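Local coordinates for holo-[acyl-carrier-protein] synthase (Thermotoga maritima, PDB 5XUM) that belongs to the 4'-phosphopantetheinyl transferase superfamily and assembles from three copies of its chain, at residues Gly6-Val12 and Arg99-Val105; Asp113-Asp119 and Cys157-Gly163; Leu123-Glu128 and Trp137-Leu143. All coordinates share one frame; numbering follows the deposited sequence.

Interaction 1: Gly6-Val12 and Arg99-Val105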
# COMPACT_ATOMS: atom_id res chain seq x y z
N GLY A 6 -2.74 1.34 7.43
CA GLY A 6 -2.99 0.78 8.75
C GLY A 6 -2.92 -0.73 8.71
O GLY A 6 -3.38 -1.36 7.75
N ILE A 7 -2.32 -1.30 9.75
CA ILE A 7 -2.24 -2.75 9.92
C ILE A 7 -2.71 -3.07 11.35
O ILE A 7 -2.47 -2.29 12.27
CB ILE A 7 -0.80 -3.28 9.64
CG1 ILE A 7 -0.79 -4.80 9.42
CG2 ILE A 7 0.16 -2.91 10.77
CD1 ILE A 7 -1.03 -5.24 8.00
N ASP A 8 -3.40 -4.19 11.52
CA ASP A 8 -3.78 -4.64 12.86
C ASP A 8 -3.74 -6.16 12.97
O ASP A 8 -4.19 -6.86 12.07
CB ASP A 8 -5.17 -4.13 13.27
CG ASP A 8 -5.39 -4.18 14.78
OD1 ASP A 8 -6.37 -4.82 15.23
OD2 ASP A 8 -4.57 -3.59 15.52
N VAL A 9 -3.19 -6.64 14.08
CA VAL A 9 -3.14 -8.08 14.37
C VAL A 9 -3.82 -8.36 15.72
O VAL A 9 -3.59 -7.65 16.70
CB VAL A 9 -1.68 -8.62 14.32
CG1 VAL A 9 -0.80 -7.99 15.40
CG2 VAL A 9 -1.65 -10.15 14.42
N LEU A 10 -4.67 -9.39 15.76
CA LEU A 10 -5.28 -9.81 17.01
C LEU A 10 -5.57 -11.31 17.05
O LEU A 10 -5.92 -11.91 16.02
CB LEU A 10 -6.54 -9.00 17.34
CG LEU A 10 -7.66 -8.80 16.31
CD1 LEU A 10 -8.55 -10.02 16.25
CD2 LEU A 10 -8.49 -7.57 16.67
N GLU A 11 -5.40 -11.90 18.23
CA GLU A 11 -5.71 -13.31 18.44
C GLU A 11 -7.23 -13.46 18.53
O GLU A 11 -7.86 -12.88 19.42
CB GLU A 11 -5.02 -13.83 19.71
CG GLU A 11 -4.93 -15.35 19.80
CD GLU A 11 -3.91 -15.83 20.82
OE1 GLU A 11 -3.51 -15.04 21.71
OE2 GLU A 11 -3.50 -17.01 20.74
N VAL A 12 -7.79 -14.23 17.60
CA VAL A 12 -9.24 -14.42 17.50
C VAL A 12 -9.86 -14.93 18.80
O VAL A 12 -10.86 -14.38 19.27
CB VAL A 12 -9.61 -15.36 16.32
CG1 VAL A 12 -11.09 -15.75 16.37
CG2 VAL A 12 -9.28 -14.70 14.98
N ARG A 99 -6.22 -18.32 13.24
CA ARG A 99 -5.98 -18.16 14.69
C ARG A 99 -5.73 -16.70 15.07
O ARG A 99 -6.29 -16.20 16.04
CB ARG A 99 -4.86 -19.07 15.22
CG ARG A 99 -5.18 -20.55 15.16
CD ARG A 99 -4.62 -21.31 16.36
NE ARG A 99 -3.17 -21.17 16.52
CZ ARG A 99 -2.58 -20.45 17.47
NH1 ARG A 99 -3.30 -19.79 18.37
NH2 ARG A 99 -1.25 -20.39 17.52
N PHE A 100 -4.88 -16.03 14.30
CA PHE A 100 -4.69 -14.59 14.41
C PHE A 100 -5.32 -13.92 13.20
O PHE A 100 -5.17 -14.39 12.07
CB PHE A 100 -3.20 -14.24 14.48
CG PHE A 100 -2.56 -14.58 15.79
CD1 PHE A 100 -2.43 -13.61 16.79
CD2 PHE A 100 -2.06 -15.86 16.04
CE1 PHE A 100 -1.84 -13.92 18.01
CE2 PHE A 100 -1.46 -16.17 17.25
CZ PHE A 100 -1.35 -15.20 18.24
N ALA A 101 -6.04 -12.83 13.43
CA ALA A 101 -6.61 -12.03 12.35
C ALA A 101 -5.65 -10.90 12.00
O ALA A 101 -5.09 -10.26 12.88
CB ALA A 101 -7.97 -11.47 12.75
N VAL A 102 -5.44 -10.68 10.70
CA VAL A 102 -4.63 -9.55 10.23
C VAL A 102 -5.43 -8.72 9.22
O VAL A 102 -5.92 -9.25 8.22
CB VAL A 102 -3.27 -9.99 9.62
CG1 VAL A 102 -2.47 -8.78 9.14
CG2 VAL A 102 -2.45 -10.78 10.63
N ALA A 103 -5.57 -7.43 9.51
CA ALA A 103 -6.31 -6.52 8.64
C ALA A 103 -5.41 -5.44 8.08
O ALA A 103 -4.52 -4.94 8.77
CB ALA A 103 -7.48 -5.90 9.39
N LEU A 104 -5.66 -5.08 6.83
CA LEU A 104 -4.89 -4.07 6.11
C LEU A 104 -5.84 -3.02 5.53
O LEU A 104 -6.84 -3.36 4.90
CB LEU A 104 -4.10 -4.74 4.97
CG LEU A 104 -3.43 -3.84 3.92
CD1 LEU A 104 -2.22 -3.14 4.51
CD2 LEU A 104 -3.03 -4.67 2.71
N VAL A 105 -5.53 -1.75 5.77
CA VAL A 105 -6.28 -0.64 5.18
C VAL A 105 -5.30 0.34 4.53
O VAL A 105 -4.35 0.80 5.17
CB VAL A 105 -7.17 0.09 6.21
CG1 VAL A 105 -7.82 1.34 5.61
CG2 VAL A 105 -8.25 -0.83 6.76

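Interaction 2: Asp113-Asp119 and Cys157-Gly163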
# COMPACT_ATOMS: atom_id res chain seq x y z
N ASP A 113 -12.87 10.47 -10.07
CA ASP A 113 -13.57 9.27 -9.58
C ASP A 113 -14.69 9.56 -8.58
O ASP A 113 -15.02 8.73 -7.73
CB ASP A 113 -12.58 8.23 -9.02
CG ASP A 113 -12.23 7.15 -10.04
OD1 ASP A 113 -13.16 6.60 -10.67
OD2 ASP A 113 -11.03 6.83 -10.18
N ILE A 114 -15.25 10.76 -8.69
CA ILE A 114 -16.42 11.16 -7.91
C ILE A 114 -17.53 11.48 -8.91
O ILE A 114 -17.39 12.39 -9.73
CB ILE A 114 -16.10 12.37 -7.00
CG1 ILE A 114 -15.07 11.96 -5.93
CG2 ILE A 114 -17.36 12.90 -6.34
CD1 ILE A 114 -14.16 13.09 -5.50
N ILE A 115 -18.61 10.70 -8.87
CA ILE A 115 -19.69 10.81 -9.85
C ILE A 115 -20.89 11.54 -9.25
O ILE A 115 -21.39 11.17 -8.19
CB ILE A 115 -20.12 9.43 -10.41
CG1 ILE A 115 -18.90 8.56 -10.78
CG2 ILE A 115 -21.08 9.59 -11.59
CD1 ILE A 115 -17.99 9.13 -11.86
N VAL A 116 -21.33 12.59 -9.94
CA VAL A 116 -22.43 13.45 -9.50
C VAL A 116 -23.42 13.67 -10.64
O VAL A 116 -23.03 13.97 -11.77
CB VAL A 116 -21.90 14.81 -8.99
CG1 VAL A 116 -23.06 15.75 -8.65
CG2 VAL A 116 -21.00 14.64 -7.77
N GLU A 117 -24.71 13.54 -10.33
CA GLU A 117 -25.77 13.81 -11.30
C GLU A 117 -26.43 15.16 -11.01
O GLU A 117 -26.85 15.43 -9.88
CB GLU A 117 -26.81 12.69 -11.30
CG GLU A 117 -27.91 12.82 -12.35
CD GLU A 117 -27.44 12.51 -13.76
OE1 GLU A 117 -27.84 11.46 -14.31
OE2 GLU A 117 -26.67 13.31 -14.34
N GLY A 118 -26.52 16.00 -12.04
CA GLY A 118 -27.14 17.32 -11.92
C GLY A 118 -26.90 18.25 -13.10
O GLY A 118 -26.41 17.82 -14.14
N ASP A 119 -27.25 19.52 -12.92
CA ASP A 119 -27.09 20.54 -13.96
C ASP A 119 -25.62 20.83 -14.24
O ASP A 119 -24.84 21.10 -13.32
CB ASP A 119 -27.82 21.83 -13.56
CG ASP A 119 -27.62 22.95 -14.57
OD1 ASP A 119 -27.94 22.77 -15.76
OD2 ASP A 119 -27.14 24.03 -14.16
N CYS A 157 -29.17 18.30 -7.27
CA CYS A 157 -28.03 17.44 -7.58
C CYS A 157 -27.93 16.24 -6.64
O CYS A 157 -28.45 16.27 -5.52
CB CYS A 157 -26.73 18.25 -7.55
SG CYS A 157 -26.53 19.40 -8.92
N ARG A 158 -27.25 15.20 -7.10
CA ARG A 158 -27.14 13.95 -6.36
C ARG A 158 -25.73 13.35 -6.48
O ARG A 158 -25.17 13.29 -7.57
CB ARG A 158 -28.19 12.96 -6.85
CG ARG A 158 -28.36 11.71 -6.00
CD ARG A 158 -29.52 10.85 -6.47
NE ARG A 158 -29.33 10.33 -7.83
CZ ARG A 158 -28.74 9.17 -8.12
NH1 ARG A 158 -28.27 8.39 -7.16
NH2 ARG A 158 -28.62 8.79 -9.39
N LEU A 159 -25.18 12.92 -5.34
CA LEU A 159 -23.92 12.18 -5.34
C LEU A 159 -24.19 10.72 -5.71
O LEU A 159 -24.91 10.02 -5.00
CB LEU A 159 -23.23 12.27 -3.97
CG LEU A 159 -22.00 11.40 -3.69
CD1 LEU A 159 -20.84 11.71 -4.63
CD2 LEU A 159 -21.56 11.56 -2.24
N VAL A 160 -23.62 10.29 -6.83
CA VAL A 160 -23.84 8.93 -7.34
C VAL A 160 -22.81 7.97 -6.77
O VAL A 160 -23.17 6.94 -6.18
CB VAL A 160 -23.82 8.89 -8.89
CG1 VAL A 160 -24.10 7.48 -9.40
CG2 VAL A 160 -24.84 9.87 -9.47
N ARG A 161 -21.53 8.30 -6.93
CA ARG A 161 -20.44 7.46 -6.43
C ARG A 161 -19.29 8.32 -5.93
O ARG A 161 -18.91 9.30 -6.57
CB ARG A 161 -19.96 6.49 -7.51
CG ARG A 161 -19.00 5.41 -7.02
CD ARG A 161 -18.63 4.41 -8.10
NE ARG A 161 -18.12 5.04 -9.32
CZ ARG A 161 -16.86 5.43 -9.51
NH1 ARG A 161 -15.94 5.26 -8.56
NH2 ARG A 161 -16.50 5.99 -10.66
N TYR A 162 -18.74 7.95 -4.77
CA TYR A 162 -17.56 8.60 -4.22
C TYR A 162 -16.42 7.58 -4.16
O TYR A 162 -16.24 6.90 -3.15
CB TYR A 162 -17.88 9.13 -2.82
CG TYR A 162 -16.91 10.17 -2.30
CD1 TYR A 162 -17.17 11.53 -2.47
CD2 TYR A 162 -15.75 9.80 -1.61
CE1 TYR A 162 -16.29 12.49 -1.99
CE2 TYR A 162 -14.87 10.75 -1.13
CZ TYR A 162 -15.15 12.10 -1.32
OH TYR A 162 -14.28 13.05 -0.84
N GLY A 163 -15.68 7.47 -5.26
CA GLY A 163 -14.61 6.47 -5.37
C GLY A 163 -15.14 5.06 -5.17
O GLY A 163 -16.08 4.65 -5.86

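Interaction 3: Leu123-Glu128 and Trp137-Leu143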
# COMPACT_ATOMS: atom_id res chain seq x y z
N LEU A 123 -22.53 22.66 -11.76
CA LEU A 123 -21.33 21.93 -11.36
C LEU A 123 -20.04 22.61 -11.81
O LEU A 123 -19.06 22.63 -11.06
CB LEU A 123 -21.38 20.49 -11.88
CG LEU A 123 -22.52 19.58 -11.38
CD1 LEU A 123 -22.52 18.27 -12.15
CD2 LEU A 123 -22.44 19.32 -9.88
N ARG A 124 -20.05 23.18 -13.02
CA ARG A 124 -18.86 23.83 -13.59
C ARG A 124 -18.46 25.12 -12.87
O ARG A 124 -17.30 25.52 -12.90
CB ARG A 124 -19.03 24.08 -15.09
CG ARG A 124 -19.00 22.82 -15.93
CD ARG A 124 -18.82 23.12 -17.41
NE ARG A 124 -19.07 21.94 -18.23
CZ ARG A 124 -18.15 21.02 -18.54
NH1 ARG A 124 -18.49 19.98 -19.30
NH2 ARG A 124 -16.91 21.13 -18.10
N LYS A 125 -19.44 25.77 -12.23
CA LYS A 125 -19.20 26.95 -11.41
C LYS A 125 -18.42 26.60 -10.15
O LYS A 125 -17.61 27.39 -9.66
CB LYS A 125 -20.52 27.61 -11.00
CG LYS A 125 -21.29 28.30 -12.11
CD LYS A 125 -22.65 28.73 -11.60
CE LYS A 125 -23.61 29.02 -12.75
NZ LYS A 125 -24.96 29.41 -12.25
N ARG A 126 -18.67 25.40 -9.63
CA ARG A 126 -18.14 24.99 -8.33
C ARG A 126 -16.98 24.00 -8.42
O ARG A 126 -16.05 24.06 -7.62
CB ARG A 126 -19.28 24.40 -7.48
CG ARG A 126 -20.33 25.43 -7.08
CD ARG A 126 -21.65 24.78 -6.73
NE ARG A 126 -22.65 25.76 -6.30
CZ ARG A 126 -23.40 26.50 -7.12
NH1 ARG A 126 -24.27 27.36 -6.61
NH2 ARG A 126 -23.28 26.38 -8.44
N PHE A 127 -17.03 23.10 -9.41
CA PHE A 127 -16.06 22.02 -9.52
C PHE A 127 -15.38 21.94 -10.88
O PHE A 127 -15.92 22.42 -11.88
CB PHE A 127 -16.71 20.67 -9.22
CG PHE A 127 -17.48 20.63 -7.94
CD1 PHE A 127 -16.81 20.66 -6.71
CD2 PHE A 127 -18.86 20.55 -7.95
CE1 PHE A 127 -17.52 20.62 -5.52
CE2 PHE A 127 -19.58 20.52 -6.76
CZ PHE A 127 -18.91 20.55 -5.55
N GLU A 128 -14.20 21.34 -10.88
CA GLU A 128 -13.52 20.94 -12.10
C GLU A 128 -14.22 19.69 -12.64
O GLU A 128 -14.13 18.62 -12.04
CB GLU A 128 -12.04 20.65 -11.80
CG GLU A 128 -11.19 20.28 -13.01
CD GLU A 128 -9.76 19.91 -12.63
OE1 GLU A 128 -8.95 19.67 -13.56
OE2 GLU A 128 -9.44 19.85 -11.43
N TRP A 137 -21.86 13.00 -14.05
CA TRP A 137 -20.66 13.80 -14.28
C TRP A 137 -19.55 13.39 -13.35
O TRP A 137 -19.77 13.23 -12.14
CB TRP A 137 -20.96 15.28 -14.09
CG TRP A 137 -21.96 15.83 -15.08
CD1 TRP A 137 -23.33 16.02 -14.90
CD2 TRP A 137 -21.69 16.29 -16.45
NE1 TRP A 137 -23.91 16.55 -16.03
CE2 TRP A 137 -22.98 16.74 -17.00
CE3 TRP A 137 -20.56 16.38 -17.26
CZ2 TRP A 137 -23.11 17.24 -18.28
CZ3 TRP A 137 -20.70 16.89 -18.56
CH2 TRP A 137 -21.94 17.31 -19.05
N GLU A 138 -18.35 13.23 -13.90
CA GLU A 138 -17.16 12.97 -13.08
C GLU A 138 -16.51 14.30 -12.72
O GLU A 138 -16.17 15.09 -13.60
CB GLU A 138 -16.17 12.06 -13.81
CG GLU A 138 -15.02 11.58 -12.92
CD GLU A 138 -13.93 10.83 -13.67
OE1 GLU A 138 -12.89 10.53 -13.05
OE2 GLU A 138 -14.10 10.53 -14.88
N ILE A 139 -16.35 14.54 -11.42
CA ILE A 139 -15.76 15.78 -10.93
C ILE A 139 -14.52 15.51 -10.08
O ILE A 139 -14.36 14.41 -9.54
CB ILE A 139 -16.77 16.64 -10.12
CG1 ILE A 139 -17.26 15.88 -8.88
CG2 ILE A 139 -17.93 17.09 -11.01
CD1 ILE A 139 -17.87 16.77 -7.81
N GLU A 140 -13.64 16.50 -9.99
CA GLU A 140 -12.57 16.49 -9.00
C GLU A 140 -12.94 17.43 -7.87
O GLU A 140 -13.25 18.60 -8.10
CB GLU A 140 -11.22 16.87 -9.63
CG GLU A 140 -10.11 17.24 -8.65
CD GLU A 140 -9.77 16.15 -7.63
OE1 GLU A 140 -10.19 14.99 -7.80
OE2 GLU A 140 -9.05 16.46 -6.66
N THR A 141 -12.92 16.91 -6.65
CA THR A 141 -13.14 17.71 -5.45
C THR A 141 -12.41 17.12 -4.24
O THR A 141 -12.21 15.90 -4.16
CB THR A 141 -14.64 17.91 -5.13
OG1 THR A 141 -14.79 18.68 -3.93
CG2 THR A 141 -15.37 16.58 -4.96
N SER A 142 -12.01 17.99 -3.32
CA SER A 142 -11.39 17.58 -2.07
C SER A 142 -12.39 17.65 -0.92
O SER A 142 -12.01 17.52 0.25
CB SER A 142 -10.16 18.44 -1.76
OG SER A 142 -9.16 18.28 -2.75
N LEU A 143 -13.66 17.86 -1.25
CA LEU A 143 -14.72 17.88 -0.24
C LEU A 143 -15.01 16.47 0.26
O LEU A 143 -15.16 15.54 -0.54
CB LEU A 143 -16.00 18.52 -0.78
CG LEU A 143 -15.99 20.03 -1.06
CD1 LEU A 143 -17.29 20.46 -1.73
CD2 LEU A 143 -15.74 20.84 0.21
O HOH W 1 -12.74 21.31 -8.16

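Interaction 1: Gly6-Val12 and Arg99-Val105
Glu11 and Phe100 form a non-hydrogen-bonded pair near the end of an antiparallel beta ladder, in which strand 6-11 runs beside strand 100-105 within a three-stranded antiparallel sheet. The aliphatic part of the glutamate makes most of the contact. Its CG stands over one face of the Phe100 ring in a CH-pi contact, 4.1 Å from the ring centroid and shifted toward the rim, while Glu11 CB approaches Phe100 CE1 to 3.6 Å. With CG opposite the backbone N (chi1 -162°) and the chain extended beyond, the carboxylate passes Phe100 CZ, its plane within 16° of the ring. Its OE1 forms a salt bridge with Arg14; toward Arg99, Glu11 OE2 makes a long salt bridge, 3.7 Å from NH1 at the guanidinium edge. Farther along this face Val9 CG2 meets Val102 CG2 at 3.9 Å. The face looks into the trimer interface, where the Phe100 ring packs edge-to-face against Phe100 of each neighbouring subunit.

Ala101 belongs to the other face. Its CB touches Leu10 CD1 at 3.8 Å and Val12 CG2 at 4.1 Å. There Leu10 reaches Ala43 and Phe46 of helix 38-56, and Asp8 OD2 forms a salt bridge with Lys54 and a hydrogen bond with a bound glycerol. The Ala101 backbone is tied to Leu10 in both directions, and beyond the last paired residues Val12 N donates to Arg99 O at 2.9 Å.

Interaction 2: Asp113-Asp119 and Cys157-Gly163
Ile115 O is gripped by two backbone donors at once, Val160 N at 2.8 Å and Arg161 N at 3.1 Å, the signature of a classic beta bulge. Strand 158-162 is an outermost strand of a four-stranded antiparallel sheet and carries one extra residue opposite Ile115 of strand 114-117. Both N-H groups arrive from the same side of the carbonyl plane, tilted from it by 26° and 22° respectively. Beyond the bulge the pairing is regular again, with Glu117 and Arg158 joined by a bond each way.

Because Val160 and Arg161 both face Ile115, that side chain is held twice: its CG2 touches Val160 CB at 3.9 Å, and its CG1 lies 3.5 Å from Arg161 NH2. The arginine runs out extended and then bends at chi3 (53°), which brings the guanidinium close to Ile115 CG1 and toward Asp113. There Asp113 OD1 lies at the guanidinium edge in a salt bridge whose hydrogen bond from NH2 is weak. A firmer hold comes from within the same segment: Arg161 NH1 donates to Gly163 O at 2.8 Å, from above the carbonyl plane.

On the opposite face, toward helix 145-154, Ile114 CG1 sits over the Tyr162 ring while its CG2 meets Leu159 CD1; the Tyr162 hydroxyl bonds to Leu143 O. At the far end, Cys157 SG rests 3.7 Å from Gly118 CA.

Interaction 3: Leu123-Glu128 and Trp137-Leu143
The Phe127 ring lays one face on Ile139 of strand 137-140, joining the segment that follows the helical turn of Leu123 to a four-stranded antiparallel sheet. Apolar contacts carry most of the joint. Ile139 CD1 stands over the ring in a CH-pi contact, 4.0 Å from its centroid, and Arg126 CB flanks the opposite face. Leu143 CD1 comes to the ring edge, 3.8 Å from Phe127 CE1, the two side chains crossing at about a right angle. One helical turn back, Leu123 CD1 reaches Trp137 CD1 at 3.6 Å, approaching the indole obliquely.

Polar bonds are few and mostly of the backbone. Glu140 N donates to Glu128 O at 3.0 Å, almost straight at 169°. One water spans the next gap, accepting from Glu128 N and donating to Glu140 O at 2.8 Å. Thr141 OG1, opposite its own backbone N (chi1 179°), accepts from Leu143 N in an ST turn, consistent with the bend that places Leu143 at the ring edge.

Charged ends turn to other partners: Arg124 to Glu120, and Glu140 OE1 to Gly112 N. The Glu128 and Glu140 carboxylates, at right angles, keep their OE2 atoms 5.9 Å apart. Side-chain packing thus dominates, with one direct backbone bond and one water added to it; the like charges are probably eased by their separation and by Lys111 and Lys109, whose ion pairs are long and weak.

In the fold
Subunit contacts and the four-stranded sheet lie on opposite sides of this chain's centre. Interaction 1 lies in the sheet used for trimer contacts, whereas no other subunit touches interactions 2 and 3; its centre is 34 Å and 37 Å from theirs. The glycerol beside Asp8, probably from the crystallisation liquor though such molecules often mark pockets, lies at interaction 1. Strand 100-108 leads along the chain into strand 114-117 of interaction 2. Interactions 2 and 3, with centres 9 Å apart, share one four-stranded sheet: strands 114-117 and 137-140 are neighbours, joined by a backbone hydrogen bond between Trp137 N and Val116 O at 2.7 Å. Helix 145-154 packs against both contacts, through Leu148 and Leu152.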